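Local coordinates for alginate lyase (PDB 6KCW), which cleaves the polysaccharide alginate, presumably by beta-elimination, as a bacterial member of polysaccharide lyase family 36, at residues Ser4-Asn9 against Leu235-Ile240; Tyr72-Asp77 against Phe94-Gly99; Val66-Glu71 against Leu205-Thr210. All coordinates share one frame; numbering follows the deposited sequence.

Interaction 1. Residues Ser4-Asn9 against Leu235-Ile240; sequences SSLSIN and LVLRKI. With CA (calcium ion), chain C.
The carbonyl oxygen of L6 is gripped twice by the neighbouring strand: L237 N donates to L6 O at 2.8 Å, and the CA of V236 adds a weak C-H...O contact at 3.3 Å. The two segments form an antiparallel beta ladder, their directions 170° apart, which joins the amino-terminal strand 5-8 to strand 228-241 near the carboxy terminus. L6 and L237 form a hydrogen-bonded pair, as do I8 and L235, while S5 with R238 and S7 with V236 are non-hydrogen-bonded pairs. Just before strand 5-8 begins, S4 O accepts from K239 N with a C=O...N angle of 172°.

The two faces differ in character. With L237 CG anti to its backbone N (chi1 171°) and L6 CG anti to its carbonyl carbon, the two leucines lie side by side, L6 CD1 4.0 Å from L237 CD2. Together with I8 and L235 they make an apolar face, part of it covered by F27 of helix 20-27. On the other face, S7 OG rests 3.5 Å from V236 CG2 in a more exposed setting. Past its end the first strand runs into the calcium site shared with N11, G43 and D233, where the metal is bound by N9 O at 2.2 Å.

Interaction 2. Residues Tyr72-Asp77 against Phe94-Gly99; sequences YELDYD and FGFSIG
F96 and L74 come together from opposite directions, and L74 CD2 presses to within 3.4 Å of F96 CZ. The same phenyl ring accepts Y72 over one face, where Y72 CB makes a CH-pi contact 4.0 Å from the ring centroid. The ring of Y72 meets F96 at an oblique angle, their planes turned by 45°. At the edge of the F96 ring, near its plane, lies E73 O.

The other half of the contact is built by F94 and Y76. F94 directs its edge at the face of Y76 in a T-shaped arrangement, the centroids 5.4 Å apart and F94 CD1 above the rim of the tyrosine ring. L74 lies between F96 and the F94-Y76 pair, touching both sides: with CG set between the backbone N and the carbonyl carbon (chi1 52°), CD1 lies at the edge of the Y76 ring and 3.2 Å from F94 O. That carbonyl also takes a hydrogen bond from a water, 2.5 Å from F94 O, which is bonded in turn to Y76 OH. The water thus ties a tyrosine hydroxyl to the facing backbone in a layer made mostly of aromatic and aliphatic side chains.

A second shell holds these groups. F94 stacks on F211, F96 leans on L237 and I169, and M209 touches both L74 and F94. The hydroxyl of Y72 is hydrogen-bonded to S67 O. On the other side of strand 71-80, D75 is hydrogen-bonded to H164 and H166. With strand axes 7.8 Å apart, running nearly antiparallel but belonging to different sheets, this is face-to-face packing of side chains across the interior, as in the beta-sandwich (jelly-roll) folds of the concanavalin clan.

Interaction 3. Residues Val66-Glu71 against Leu205-Thr210; sequences VSDGTE and LIKNMT
D68 and K207 both swing CG anti to their own carbonyl carbon (chi1 -69° and -80°), and a bend at the last torsion of the lysine then curls its amine back to the acid. The two side chains cross obliquely, and K207 NZ ends 3.5 Å from D68 OD2, a weak hydrogen bond within a salt bridge. K207 CG lies alongside the same oxygen. With an alanine in place of D68 the carboxylate is gone, which would probably leave the K207 amine without this nearby negative charge and less restrained.

The backbones themselves are joined more firmly, G69 with I206 forming an antiparallel hydrogen-bonded pair in which I206 N gives to G69 O at 2.8 Å and G69 N returns a bond to I206 O at 3.2 Å. V66 N reaches K207 O at 3.2 Å. The pairing joins strands 60-69 and 206-215 of one sheet of the sandwich, and each segment bulges against its other neighbour: K207 and N208 form a classic beta bulge facing S97 of strand 94-99 in the same sheet, while T70 and E71 form another facing R241 of the facing sheet. At that turn from sheet to sheet, I206 CD1 tucks against T70 O at 3.4 Å, and T70 CG2 meets L205 CD2. T70 OG1 donates to E71 OE2 at 2.6 Å from above the carboxylate plane, and the same oxygen takes a salt bridge from R241.

The three contacts illustrate how a beta sandwich is stitched within and between its sheets. Interaction 1 and interaction 2 share a sheet, where V236 N probably bonds to D75 O at 2.8 Å. Interactions 2 and 3 meet in the facing sheet, through a probable bond from T210 N to G95 O at 2.7 Å and another, between S97 OG and N208 OD1, at 2.6 Å. Interactions 1 and 3 are tied from sheet to sheet by K239 NZ, 2.7 Å from S67 OG. The calcium is bound at the end of interaction 1, by N9 O; in interaction 2 the Y76 side chain is about 10 Å from the ion and does not bind it.

Interaction 1. Residues Ser4-Asn9 against Leu235-Ile240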
loop_
_atom_site.group_PDB
_atom_site.type_symbol
_atom_site.label_atom_id
_atom_site.label_comp_id
_atom_site.label_asym_id
_atom_site.label_seq_id
_atom_site.Cartn_x
_atom_site.Cartn_y
_atom_site.Cartn_z
ATOM N N SER A 4 8.739 12.950 -8.571
ATOM C CA SER A 4 7.816 12.345 -9.521
ATOM C C SER A 4 8.271 10.969 -9.984
ATOM O O SER A 4 7.475 10.245 -10.584
ATOM C CB SER A 4 7.588 13.259 -10.738
ATOM O OG SER A 4 8.791 13.822 -11.203
ATOM N N SER A 5 9.512 10.582 -9.699
ATOM C CA SER A 5 9.973 9.220 -9.912
ATOM C C SER A 5 10.925 8.826 -8.787
ATOM O O SER A 5 11.599 9.669 -8.187
ATOM C CB SER A 5 10.672 9.061 -11.262
ATOM O OG SER A 5 11.823 9.882 -11.325
ATOM N N LEU A 6 10.968 7.532 -8.500
ATOM C CA LEU A 6 11.862 7.021 -7.477
ATOM C C LEU A 6 12.339 5.648 -7.907
ATOM O O LEU A 6 11.595 4.889 -8.533
ATOM C CB LEU A 6 11.188 6.916 -6.099
ATOM C CG LEU A 6 10.854 8.170 -5.297
ATOM C CD1 LEU A 6 10.134 7.758 -4.028
ATOM C CD2 LEU A 6 12.099 8.980 -4.969
ATOM N N SER A 7 13.575 5.328 -7.542
ATOM C CA SER A 7 14.122 3.999 -7.791
ATOM C C SER A 7 15.026 3.675 -6.612
ATOM O O SER A 7 16.086 4.288 -6.444
ATOM C CB SER A 7 14.878 3.948 -9.111
ATOM O OG SER A 7 14.342 2.926 -9.927
ATOM N N ILE A 8 14.589 2.736 -5.783
ATOM C CA ILE A 8 15.227 2.461 -4.508
ATOM C C ILE A 8 15.267 0.948 -4.364
ATOM O O ILE A 8 14.218 0.307 -4.252
ATOM C CB ILE A 8 14.475 3.104 -3.325
ATOM C CG1 ILE A 8 14.092 4.559 -3.641
ATOM C CG2 ILE A 8 15.333 3.068 -2.066
ATOM C CD1 ILE A 8 13.113 5.204 -2.659
ATOM N N ASN A 9 16.465 0.372 -4.385
ATOM C CA ASN A 9 16.623 -1.054 -4.147
ATOM C C ASN A 9 17.445 -1.338 -2.908
ATOM O O ASN A 9 17.724 -2.509 -2.621
ATOM C CB ASN A 9 17.262 -1.748 -5.354
ATOM C CG ASN A 9 18.572 -1.106 -5.768
ATOM O OD1 ASN A 9 19.161 -0.319 -5.019
ATOM N ND2 ASN A 9 19.029 -1.428 -6.972
ATOM N N LEU A 235 11.912 -0.819 -5.337
ATOM C CA LEU A 235 10.798 0.096 -5.537
ATOM C C LEU A 235 11.075 1.013 -6.719
ATOM O O LEU A 235 12.068 1.746 -6.721
ATOM C CB LEU A 235 10.557 0.932 -4.281
ATOM C CG LEU A 235 9.520 2.043 -4.502
ATOM C CD1 LEU A 235 8.116 1.473 -4.720
ATOM C CD2 LEU A 235 9.528 3.036 -3.365
ATOM N N VAL A 236 10.190 0.995 -7.713
ATOM C CA VAL A 236 10.275 1.898 -8.859
ATOM C C VAL A 236 8.954 2.648 -8.956
ATOM O O VAL A 236 7.899 2.045 -9.185
ATOM C CB VAL A 236 10.597 1.163 -10.168
ATOM C CG1 VAL A 236 10.689 2.156 -11.310
ATOM C CG2 VAL A 236 11.904 0.399 -10.028
ATOM N N LEU A 237 9.006 3.960 -8.771
ATOM C CA LEU A 237 7.837 4.820 -8.858
ATOM C C LEU A 237 7.979 5.730 -10.066
ATOM O O LEU A 237 9.070 6.231 -10.343
ATOM C CB LEU A 237 7.683 5.661 -7.581
ATOM C CG LEU A 237 6.652 6.782 -7.519
ATOM C CD1 LEU A 237 5.309 6.230 -7.122
ATOM C CD2 LEU A 237 7.072 7.852 -6.526
ATOM N N ARG A 238 6.878 5.963 -10.780
ATOM C CA ARG A 238 6.947 6.835 -11.949
ATOM C C ARG A 238 5.638 7.575 -12.178
ATOM O O ARG A 238 4.587 6.952 -12.375
ATOM C CB ARG A 238 7.324 6.043 -13.196
ATOM C CG ARG A 238 7.656 6.934 -14.356
ATOM C CD ARG A 238 8.338 6.148 -15.433
ATOM N NE ARG A 238 7.389 5.416 -16.260
ATOM C CZ ARG A 238 6.774 5.944 -17.311
ATOM N NH1 ARG A 238 7.011 7.216 -17.620
ATOM N NH2 ARG A 238 5.923 5.211 -18.044
ATOM N N LYS A 239 5.730 8.904 -12.177
ATOM C CA LYS A 239 4.663 9.779 -12.647
ATOM C C LYS A 239 4.536 9.648 -14.158
ATOM O O LYS A 239 5.397 10.105 -14.911
ATOM C CB LYS A 239 4.958 11.223 -12.263
ATOM C CG LYS A 239 3.948 12.216 -12.785
ATOM C CD LYS A 239 4.478 13.643 -12.691
ATOM C CE LYS A 239 3.359 14.618 -12.339
ATOM N NZ LYS A 239 3.803 16.045 -12.333
ATOM N N ILE A 240 3.456 9.042 -14.616
ATOM C CA ILE A 240 3.303 8.878 -16.051
ATOM C C ILE A 240 2.819 10.174 -16.702
ATOM O O ILE A 240 3.254 10.513 -17.804
ATOM C CB ILE A 240 2.373 7.686 -16.329
ATOM C CG1 ILE A 240 2.998 6.406 -15.762
ATOM C CG2 ILE A 240 2.092 7.553 -17.802
ATOM C CD1 ILE A 240 2.122 5.188 -15.874
HETATM CA CA CA C . 17.833 -4.706 -2.816
HETATM O O HOH W 1 19.184 -6.346 -2.941
HETATM O O HOH W 2 17.701 -4.909 -5.476
#

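Interaction 2. Residues Tyr72-Asp77 against Phe94-Gly99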
loop_
_atom_site.group_PDB
_atom_site.type_symbol
_atom_site.label_atom_id
_atom_site.label_comp_id
_atom_site.label_asym_id
_atom_site.label_seq_id
_atom_site.Cartn_x
_atom_site.Cartn_y
_atom_site.Cartn_z
ATOM N N TYR A 72 -0.238 7.296 -12.645
ATOM C CA TYR A 72 0.876 6.890 -11.808
ATOM C C TYR A 72 0.995 5.376 -11.847
ATOM O O TYR A 72 0.032 4.658 -12.136
ATOM C CB TYR A 72 0.710 7.378 -10.352
ATOM C CG TYR A 72 1.648 8.514 -9.995
ATOM C CD1 TYR A 72 2.982 8.257 -9.664
ATOM C CD2 TYR A 72 1.219 9.840 -10.027
ATOM C CE1 TYR A 72 3.860 9.288 -9.344
ATOM C CE2 TYR A 72 2.082 10.882 -9.718
ATOM C CZ TYR A 72 3.405 10.598 -9.370
ATOM O OH TYR A 72 4.284 11.616 -9.061
ATOM N N GLU A 73 2.204 4.900 -11.561
ATOM C CA GLU A 73 2.424 3.476 -11.413
ATOM C C GLU A 73 3.542 3.280 -10.414
ATOM O O GLU A 73 4.316 4.200 -10.143
ATOM C CB GLU A 73 2.791 2.815 -12.744
ATOM C CG GLU A 73 4.125 3.289 -13.238
ATOM C CD GLU A 73 4.568 2.558 -14.443
ATOM O OE1 GLU A 73 3.831 1.649 -14.881
ATOM O OE2 GLU A 73 5.654 2.895 -14.956
ATOM N N LEU A 74 3.630 2.070 -9.868
ATOM C CA LEU A 74 4.821 1.709 -9.112
ATOM C C LEU A 74 5.006 0.200 -9.174
ATOM O O LEU A 74 4.097 -0.544 -9.556
ATOM C CB LEU A 74 4.767 2.219 -7.655
ATOM C CG LEU A 74 3.589 1.952 -6.715
ATOM C CD1 LEU A 74 3.636 0.537 -6.137
ATOM C CD2 LEU A 74 3.596 2.971 -5.593
ATOM N N ASP A 75 6.209 -0.231 -8.811
ATOM C CA ASP A 75 6.601 -1.633 -8.765
ATOM C C ASP A 75 7.478 -1.842 -7.541
ATOM O O ASP A 75 8.273 -0.971 -7.180
ATOM C CB ASP A 75 7.392 -2.079 -10.025
ATOM C CG ASP A 75 6.494 -2.442 -11.198
ATOM O OD1 ASP A 75 6.049 -1.522 -11.927
ATOM O OD2 ASP A 75 6.233 -3.650 -11.397
ATOM N N TYR A 76 7.340 -3.004 -6.919
ATOM C CA TYR A 76 8.166 -3.366 -5.779
ATOM C C TYR A 76 8.026 -4.860 -5.572
ATOM O O TYR A 76 7.105 -5.496 -6.098
ATOM C CB TYR A 76 7.764 -2.611 -4.502
ATOM C CG TYR A 76 6.371 -2.946 -4.007
ATOM C CD1 TYR A 76 5.273 -2.226 -4.449
ATOM C CD2 TYR A 76 6.160 -3.992 -3.116
ATOM C CE1 TYR A 76 4.002 -2.526 -4.005
ATOM C CE2 TYR A 76 4.900 -4.307 -2.687
ATOM C CZ TYR A 76 3.823 -3.567 -3.132
ATOM O OH TYR A 76 2.556 -3.866 -2.699
ATOM N N ASP A 77 8.958 -5.413 -4.809
ATOM C CA ASP A 77 8.874 -6.790 -4.363
ATOM C C ASP A 77 8.565 -6.807 -2.883
ATOM O O ASP A 77 8.943 -5.895 -2.143
ATOM C CB ASP A 77 10.172 -7.556 -4.629
ATOM C CG ASP A 77 10.439 -7.718 -6.095
ATOM O OD1 ASP A 77 9.479 -8.046 -6.828
ATOM O OD2 ASP A 77 11.593 -7.495 -6.517
ATOM N N PHE A 94 3.245 -0.635 -1.327
ATOM C CA PHE A 94 3.180 0.743 -1.783
ATOM C C PHE A 94 1.941 0.960 -2.638
ATOM O O PHE A 94 1.687 0.199 -3.575
ATOM C CB PHE A 94 4.446 1.093 -2.567
ATOM C CG PHE A 94 5.692 1.101 -1.715
ATOM C CD1 PHE A 94 6.355 -0.076 -1.427
ATOM C CD2 PHE A 94 6.180 2.288 -1.190
ATOM C CE1 PHE A 94 7.496 -0.068 -0.638
ATOM C CE2 PHE A 94 7.317 2.307 -0.403
ATOM C CZ PHE A 94 7.975 1.131 -0.115
ATOM N N GLY A 95 1.165 1.990 -2.294
ATOM C CA GLY A 95 -0.008 2.369 -3.046
ATOM C C GLY A 95 -0.096 3.866 -3.270
ATOM O O GLY A 95 0.898 4.587 -3.145
ATOM N N PHE A 96 -1.296 4.349 -3.591
ATOM C CA PHE A 96 -1.505 5.742 -3.953
ATOM C C PHE A 96 -2.742 6.267 -3.256
ATOM O O PHE A 96 -3.625 5.503 -2.854
ATOM C CB PHE A 96 -1.655 5.922 -5.470
ATOM C CG PHE A 96 -0.407 5.582 -6.249
ATOM C CD1 PHE A 96 0.655 6.474 -6.302
ATOM C CD2 PHE A 96 -0.299 4.377 -6.928
ATOM C CE1 PHE A 96 1.807 6.166 -7.018
ATOM C CE2 PHE A 96 0.848 4.066 -7.654
ATOM C CZ PHE A 96 1.898 4.964 -7.703
ATOM N N SER A 97 -2.798 7.594 -3.130
ATOM C CA SER A 97 -3.934 8.287 -2.551
ATOM C C SER A 97 -4.318 9.469 -3.427
ATOM O O SER A 97 -3.484 10.332 -3.714
ATOM C CB SER A 97 -3.609 8.800 -1.164
ATOM O OG SER A 97 -2.794 9.936 -1.335
ATOM N N ILE A 98 -5.591 9.539 -3.792
ATOM C CA ILE A 98 -6.144 10.637 -4.575
ATOM C C ILE A 98 -6.912 11.568 -3.646
ATOM O O ILE A 98 -7.587 11.112 -2.715
ATOM C CB ILE A 98 -7.042 10.093 -5.704
ATOM C CG1 ILE A 98 -6.178 9.446 -6.786
ATOM C CG2 ILE A 98 -7.913 11.185 -6.291
ATOM C CD1 ILE A 98 -6.973 8.874 -7.947
ATOM N N GLY A 99 -6.785 12.877 -3.882
ATOM C CA GLY A 99 -7.528 13.873 -3.116
ATOM C C GLY A 99 -7.263 13.811 -1.624
ATOM O O GLY A 99 -6.116 13.809 -1.165
HETATM O O HOH W 3 0.848 -2.136 -3.110
#

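Interaction 3. Residues Val66-Glu71 against Leu205-Thr210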
loop_
_atom_site.group_PDB
_atom_site.type_symbol
_atom_site.label_atom_id
_atom_site.label_comp_id
_atom_site.label_asym_id
_atom_site.label_seq_id
_atom_site.Cartn_x
_atom_site.Cartn_y
_atom_site.Cartn_z
ATOM N N VAL A 66 4.073 12.999 -3.432
ATOM C CA VAL A 66 4.620 12.908 -4.780
ATOM C C VAL A 66 4.030 14.037 -5.609
ATOM O O VAL A 66 2.996 14.620 -5.275
ATOM C CB VAL A 66 4.351 11.549 -5.457
ATOM C CG1 VAL A 66 4.851 10.406 -4.585
ATOM C CG2 VAL A 66 2.860 11.405 -5.780
ATOM N N SER A 67 4.727 14.366 -6.689
ATOM C CA SER A 67 4.234 15.379 -7.602
ATOM C C SER A 67 2.861 14.971 -8.106
ATOM O O SER A 67 2.663 13.831 -8.534
ATOM C CB SER A 67 5.208 15.551 -8.757
ATOM O OG SER A 67 4.658 16.381 -9.750
ATOM N N ASP A 68 1.904 15.895 -8.018
ATOM C CA ASP A 68 0.529 15.592 -8.389
ATOM C C ASP A 68 0.438 15.235 -9.864
ATOM O O ASP A 68 1.073 15.864 -10.713
ATOM C CB ASP A 68 -0.377 16.784 -8.097
ATOM C CG ASP A 68 -0.554 17.034 -6.614
ATOM O OD1 ASP A 68 0.314 16.573 -5.838
ATOM O OD2 ASP A 68 -1.565 17.683 -6.229
ATOM N N GLY A 69 -0.373 14.224 -10.163
ATOM C CA GLY A 69 -0.614 13.817 -11.534
ATOM C C GLY A 69 -1.896 13.024 -11.633
ATOM O O GLY A 69 -2.530 12.694 -10.628
ATOM N N THR A 70 -2.259 12.712 -12.881
ATOM C CA THR A 70 -3.444 11.929 -13.211
ATOM C C THR A 70 -3.148 10.466 -13.504
ATOM O O THR A 70 -4.082 9.656 -13.479
ATOM C CB THR A 70 -4.157 12.527 -14.430
ATOM O OG1 THR A 70 -3.247 12.587 -15.537
ATOM C CG2 THR A 70 -4.645 13.927 -14.117
ATOM N N GLU A 71 -1.883 10.114 -13.783
ATOM C CA GLU A 71 -1.484 8.748 -14.112
ATOM C C GLU A 71 -0.194 8.385 -13.405
ATOM O O GLU A 71 0.831 9.051 -13.586
ATOM C CB GLU A 71 -1.282 8.554 -15.610
ATOM C CG GLU A 71 -2.529 8.155 -16.323
ATOM C CD GLU A 71 -3.118 9.314 -17.063
ATOM O OE1 GLU A 71 -4.089 9.091 -17.817
ATOM O OE2 GLU A 71 -2.597 10.443 -16.906
ATOM N N LEU A 205 -6.626 14.506 -8.282
ATOM C CA LEU A 205 -5.244 14.173 -8.595
ATOM C C LEU A 205 -4.666 13.136 -7.640
ATOM O O LEU A 205 -4.975 13.113 -6.448
ATOM C CB LEU A 205 -4.375 15.428 -8.550
ATOM C CG LEU A 205 -4.840 16.469 -9.567
ATOM C CD1 LEU A 205 -3.898 17.653 -9.640
ATOM C CD2 LEU A 205 -4.965 15.815 -10.910
ATOM N N ILE A 206 -3.827 12.258 -8.186
ATOM C CA ILE A 206 -2.955 11.453 -7.345
ATOM C C ILE A 206 -1.987 12.395 -6.649
ATOM O O ILE A 206 -1.250 13.146 -7.299
ATOM C CB ILE A 206 -2.205 10.397 -8.163
ATOM C CG1 ILE A 206 -3.187 9.439 -8.826
ATOM C CG2 ILE A 206 -1.266 9.639 -7.275
ATOM C CD1 ILE A 206 -2.963 9.335 -10.282
ATOM N N LYS A 207 -1.989 12.366 -5.322
ATOM C CA LYS A 207 -1.242 13.333 -4.541
ATOM C C LYS A 207 -0.065 12.737 -3.788
ATOM O O LYS A 207 0.956 13.408 -3.639
ATOM C CB LYS A 207 -2.171 14.042 -3.549
ATOM C CG LYS A 207 -2.993 15.149 -4.191
ATOM C CD LYS A 207 -3.905 15.806 -3.186
ATOM C CE LYS A 207 -4.244 17.227 -3.625
ATOM N NZ LYS A 207 -4.788 17.285 -5.025
ATOM N N ASN A 208 -0.167 11.504 -3.301
ATOM C CA ASN A 208 0.996 10.949 -2.644
ATOM C C ASN A 208 0.972 9.429 -2.710
ATOM O O ASN A 208 -0.056 8.806 -2.988
ATOM C CB ASN A 208 1.138 11.489 -1.201
ATOM C CG ASN A 208 -0.004 11.118 -0.279
ATOM O OD1 ASN A 208 -0.431 9.966 -0.218
ATOM N ND2 ASN A 208 -0.464 12.096 0.493
ATOM N N MET A 209 2.153 8.850 -2.500
ATOM C CA MET A 209 2.338 7.408 -2.458
ATOM C C MET A 209 2.245 6.921 -1.010
ATOM O O MET A 209 2.882 7.485 -0.112
ATOM C CB MET A 209 3.686 7.032 -3.083
ATOM C CG MET A 209 4.021 5.565 -2.969
ATOM S SD MET A 209 5.676 5.131 -3.528
ATOM C CE MET A 209 6.707 5.972 -2.336
ATOM N N THR A 210 1.430 5.894 -0.786
ATOM C CA THR A 210 1.273 5.309 0.533
ATOM C C THR A 210 2.261 4.171 0.721
ATOM O O THR A 210 2.452 3.341 -0.168
ATOM C CB THR A 210 -0.143 4.775 0.741
ATOM O OG1 THR A 210 -0.410 3.745 -0.215
ATOM C CG2 THR A 210 -1.185 5.894 0.593
#